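Transcriptional regulator, MarR family (Silicibacter pomeroyi DSS-3, PDB 3BOQ) probably binds DNA as a dimeric transcription factor of the MarR family. Local coordinates at residues Q38-D41 with L45-A48; D51-L56 with D89-K94. All blocks are in the same frame, centred on the assembly; numbering follows the deposited sequence.

Contact 1: Q38-D41 with L45-A48; sequences QLLD and LSLA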
# COMPACT_ATOMS: atom_id res chain seq x y z
N GLN B 38 3.50 -10.56 11.00
CA GLN B 38 3.02 -11.88 11.44
C GLN B 38 3.30 -13.06 10.50
O GLN B 38 3.59 -14.15 10.95
CB GLN B 38 1.53 -11.85 11.80
CG GLN B 38 1.28 -11.07 13.05
CD GLN B 38 -0.14 -11.22 13.52
OE1 GLN B 38 -0.54 -12.28 14.00
NE2 GLN B 38 -0.91 -10.15 13.41
N LEU B 39 3.20 -12.83 9.20
CA LEU B 39 3.53 -13.85 8.21
C LEU B 39 5.01 -14.23 8.28
O LEU B 39 5.38 -15.41 8.11
CB LEU B 39 3.17 -13.35 6.80
CG LEU B 39 2.93 -14.38 5.70
CD1 LEU B 39 1.87 -15.45 6.08
CD2 LEU B 39 2.61 -13.69 4.39
N LEU B 40 5.85 -13.23 8.56
CA LEU B 40 7.29 -13.42 8.73
C LEU B 40 7.56 -14.22 10.00
O LEU B 40 8.27 -15.24 9.96
CB LEU B 40 8.08 -12.09 8.70
CG LEU B 40 8.78 -11.70 7.38
CD1 LEU B 40 9.27 -10.21 7.36
CD2 LEU B 40 9.95 -12.62 7.05
N ASP B 41 6.99 -13.77 11.12
CA ASP B 41 7.14 -14.49 12.37
C ASP B 41 6.70 -15.95 12.20
O ASP B 41 7.45 -16.84 12.55
CB ASP B 41 6.43 -13.81 13.55
CG ASP B 41 6.43 -14.69 14.80
OD1 ASP B 41 7.47 -14.76 15.53
OD2 ASP B 41 5.40 -15.35 15.06
N LEU B 45 8.40 -15.91 5.63
CA LEU B 45 8.04 -15.28 4.37
C LEU B 45 7.47 -13.88 4.58
O LEU B 45 6.66 -13.63 5.50
CB LEU B 45 6.97 -16.10 3.67
CG LEU B 45 7.37 -16.95 2.49
CD1 LEU B 45 8.68 -17.63 2.72
CD2 LEU B 45 6.24 -17.95 2.25
N SER B 46 7.93 -12.98 3.71
CA SER B 46 7.42 -11.62 3.56
C SER B 46 6.11 -11.66 2.84
O SER B 46 5.85 -12.59 2.08
CB SER B 46 8.35 -10.85 2.64
OG SER B 46 9.13 -10.00 3.42
N LEU B 47 5.32 -10.61 3.01
CA LEU B 47 4.16 -10.45 2.18
C LEU B 47 4.57 -10.34 0.70
O LEU B 47 3.94 -10.96 -0.16
CB LEU B 47 3.34 -9.25 2.63
CG LEU B 47 1.85 -9.27 2.32
CD1 LEU B 47 1.23 -10.60 2.77
CD2 LEU B 47 1.14 -8.03 2.94
N ALA B 48 5.61 -9.54 0.40
CA ALA B 48 6.13 -9.42 -0.97
C ALA B 48 6.49 -10.82 -1.56
O ALA B 48 6.12 -11.13 -2.70
CB ALA B 48 7.32 -8.46 -1.01
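Leu39 and Leu47 both carry CG anti to the backbone N, at chi1 -158° and -154°, and this brings their methyls together in the tight turn that joins the long helix 12-43 to helix 47-58 of the MarR winged-helix fold. CD2 of Leu39 meets CD1 of Leu47 at 3.8 Å; one methyl branch of each makes the contact, and the two side chains cross at about a right angle. Two helices are joined here by only a few residues because the chain folds back on the last turns of the helix it has just left. Between the two segments the contact is apolar packing and no hydrogen bond crosses, while Asn36, from one turn earlier in helix 12-43, supplies a polar tie.

The carbonyl of Leu45 is the centre of the contact. Its O lies against the backbone and inner side-chain carbons of Leu39 and Leu40, with Leu40 CG at 3.4 Å. Leu40 N is 3.2 Å from Leu45 O, but the angle is too poor for a hydrogen bond; from Leu40 CA to Leu45 O, 3.3 Å with 121° at the hydrogen, there is a bent, at best weak CA-H...O contact.

Ser46 holds the N-cap position of helix 47-58, yet its side chain makes no capping bond. The side chain of Asn36, one turn before Leu40, instead accepts a hydrogen bond through OD1 from Leu47 N. Leu47 also packs on Phe32 and Leu35, and on Trp21 of the second subunit, so that this one residue of the contact also touches the other chain. On the more open flank Leu40 reaches toward Ser46, its CD1 lying 3.9 Å from Ser46 OG.

Contact 2: D51-L56 with D89-K94; sequences DAMAQL and DGMVVK
Two pairs of apolar side chains make up the whole of this contact. Met53 and Met91, both selenomethionine in the crystal, meet where the CE methyl of Met53 rests 3.5 Å from SE of Met91. The same methyl is 4.0 Å from Met91 CB, so it lies alongside the start of that side chain as well as against its selenium. A bend at chi3 of Met53 (71°) turns the methyl off the line of its chain; Met91 bends twice, and its far end leads away from helix 47-58. One turn further along this helix, CD1 of Leu56 touches CG2 of Val92 at 3.8 Å, with the two side chains at about a right angle.

The next shell fixes both partners. Phe116 of helix 110-130 packs on Met53, and Leu68 of helix 65-71 on Leu56, while Val92 also leans on Leu86 and Ile87 of helix 79-88. Backbone hydrogen bonds join Met91 to Thr109 and Val92 to Leu86, and a salt bridge from Asp89 OD2 to Lys49 NZ ties the end of helix 79-88 back to helix 47-58.

Gly90, with a positive phi of 68°, ends helix 79-88 in a Schellman motif. Immediately afterwards Met91 starts toward helix 47-58, Val92 is buried between that helix and helix 79-88, and the chain runs on toward the wing. By family resemblance helix 79-88 is probably the DNA-recognition helix, and its exit into the wing, packed against the first helix of the DNA-binding domain, is characteristic of the winged helix-turn-helix.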
# COMPACT_ATOMS: atom_id res chain seq x y z
N ASP B 51 3.33 -13.00 -1.89
CA ASP B 51 2.67 -12.50 -3.08
C ASP B 51 3.23 -13.07 -4.41
O ASP B 51 2.44 -13.57 -5.24
CB ASP B 51 2.65 -10.97 -3.08
CG ASP B 51 2.14 -10.38 -4.38
OD1 ASP B 51 1.15 -10.93 -4.92
OD2 ASP B 51 2.73 -9.38 -4.85
N ALA B 52 4.55 -13.00 -4.62
CA ALA B 52 5.19 -13.63 -5.78
C ALA B 52 4.89 -15.13 -5.91
O ALA B 52 4.53 -15.62 -6.99
CB ALA B 52 6.70 -13.39 -5.76
N MSE B 53 5.04 -15.85 -4.81
CA MSE B 53 4.78 -17.31 -4.80
C MSE B 53 3.34 -17.69 -5.17
O MSE B 53 3.10 -18.72 -5.79
CB MSE B 53 5.15 -17.91 -3.46
CG MSE B 53 6.61 -17.76 -3.16
SE MSE B 53 7.10 -18.24 -1.33
CE MSE B 53 6.86 -20.22 -1.45
N ALA B 54 2.38 -16.86 -4.77
CA ALA B 54 0.99 -17.05 -5.08
C ALA B 54 0.74 -17.02 -6.59
O ALA B 54 -0.05 -17.82 -7.10
CB ALA B 54 0.14 -15.99 -4.37
N GLN B 55 1.41 -16.11 -7.29
CA GLN B 55 1.26 -16.00 -8.74
C GLN B 55 1.81 -17.24 -9.41
O GLN B 55 1.20 -17.76 -10.33
CB GLN B 55 1.95 -14.75 -9.30
CG GLN B 55 1.66 -13.49 -8.52
CD GLN B 55 0.20 -13.36 -8.07
OE1 GLN B 55 -0.08 -13.09 -6.89
NE2 GLN B 55 -0.74 -13.58 -8.99
N LEU B 56 2.95 -17.72 -8.92
CA LEU B 56 3.58 -18.92 -9.43
C LEU B 56 2.80 -20.18 -9.10
O LEU B 56 2.67 -21.05 -9.95
CB LEU B 56 5.03 -19.04 -8.94
CG LEU B 56 5.91 -17.79 -9.17
CD1 LEU B 56 7.20 -17.89 -8.41
CD2 LEU B 56 6.16 -17.54 -10.65
N ASP B 89 16.39 -18.72 -0.96
CA ASP B 89 15.54 -19.38 0.02
C ASP B 89 15.14 -20.83 -0.35
O ASP B 89 14.48 -21.50 0.44
CB ASP B 89 14.26 -18.57 0.16
CG ASP B 89 14.44 -17.34 1.03
OD1 ASP B 89 15.58 -17.12 1.52
OD2 ASP B 89 13.44 -16.62 1.22
N GLY B 90 15.48 -21.27 -1.56
CA GLY B 90 15.00 -22.54 -2.10
C GLY B 90 13.52 -22.64 -2.42
O GLY B 90 13.00 -23.75 -2.45
N MSE B 91 12.84 -21.50 -2.65
CA MSE B 91 11.41 -21.48 -3.02
C MSE B 91 11.18 -21.56 -4.53
O MSE B 91 10.20 -22.11 -4.98
CB MSE B 91 10.72 -20.20 -2.48
CG MSE B 91 10.88 -19.94 -0.95
SE MSE B 91 9.84 -21.20 0.20
CE MSE B 91 11.12 -22.63 0.57
N VAL B 92 12.10 -20.99 -5.32
CA VAL B 92 11.96 -20.93 -6.77
C VAL B 92 13.14 -21.64 -7.39
O VAL B 92 14.25 -21.51 -6.91
CB VAL B 92 11.84 -19.44 -7.27
CG1 VAL B 92 12.07 -19.30 -8.77
CG2 VAL B 92 10.50 -18.84 -6.87
N VAL B 93 12.88 -22.42 -8.44
CA VAL B 93 13.89 -23.29 -9.06
C VAL B 93 14.90 -22.48 -9.88
O VAL B 93 14.51 -21.58 -10.65
CB VAL B 93 13.23 -24.38 -9.96
CG1 VAL B 93 14.27 -25.31 -10.63
CG2 VAL B 93 12.22 -25.19 -9.17
N LYS B 94 16.19 -22.80 -9.69
CA LYS B 94 17.28 -22.35 -10.54
C LYS B 94 18.33 -23.45 -10.62
O LYS B 94 19.02 -23.75 -9.64
CB LYS B 94 17.90 -21.04 -10.03
CG LYS B 94 19.01 -20.44 -10.92
CD LYS B 94 18.54 -20.09 -12.34
CE LYS B 94 19.72 -20.06 -13.33
NZ LYS B 94 19.35 -19.62 -14.72

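In the fold
Helix 47-58 is the common member of both contacts. Contact 1 sets its beginning against helix 12-43, and contact 2 packs its second half against the chain leaving helix 79-88. Their centres are 14 Å apart, but they touch directly: Leu45 CD2 of contact 1 packs on Met53 SE of contact 2 at 3.7 Å. Leu45 and Met53 also both reach helix 110-130, the first at Thr115 and Ala119, the second at Phe116. Leu47 of contact 1 separately reaches Trp21 of the second subunit. Contact 2 lies where the chain leaves the probable recognition helix 79-88 toward the wing; the structure holds no DNA against which to place it.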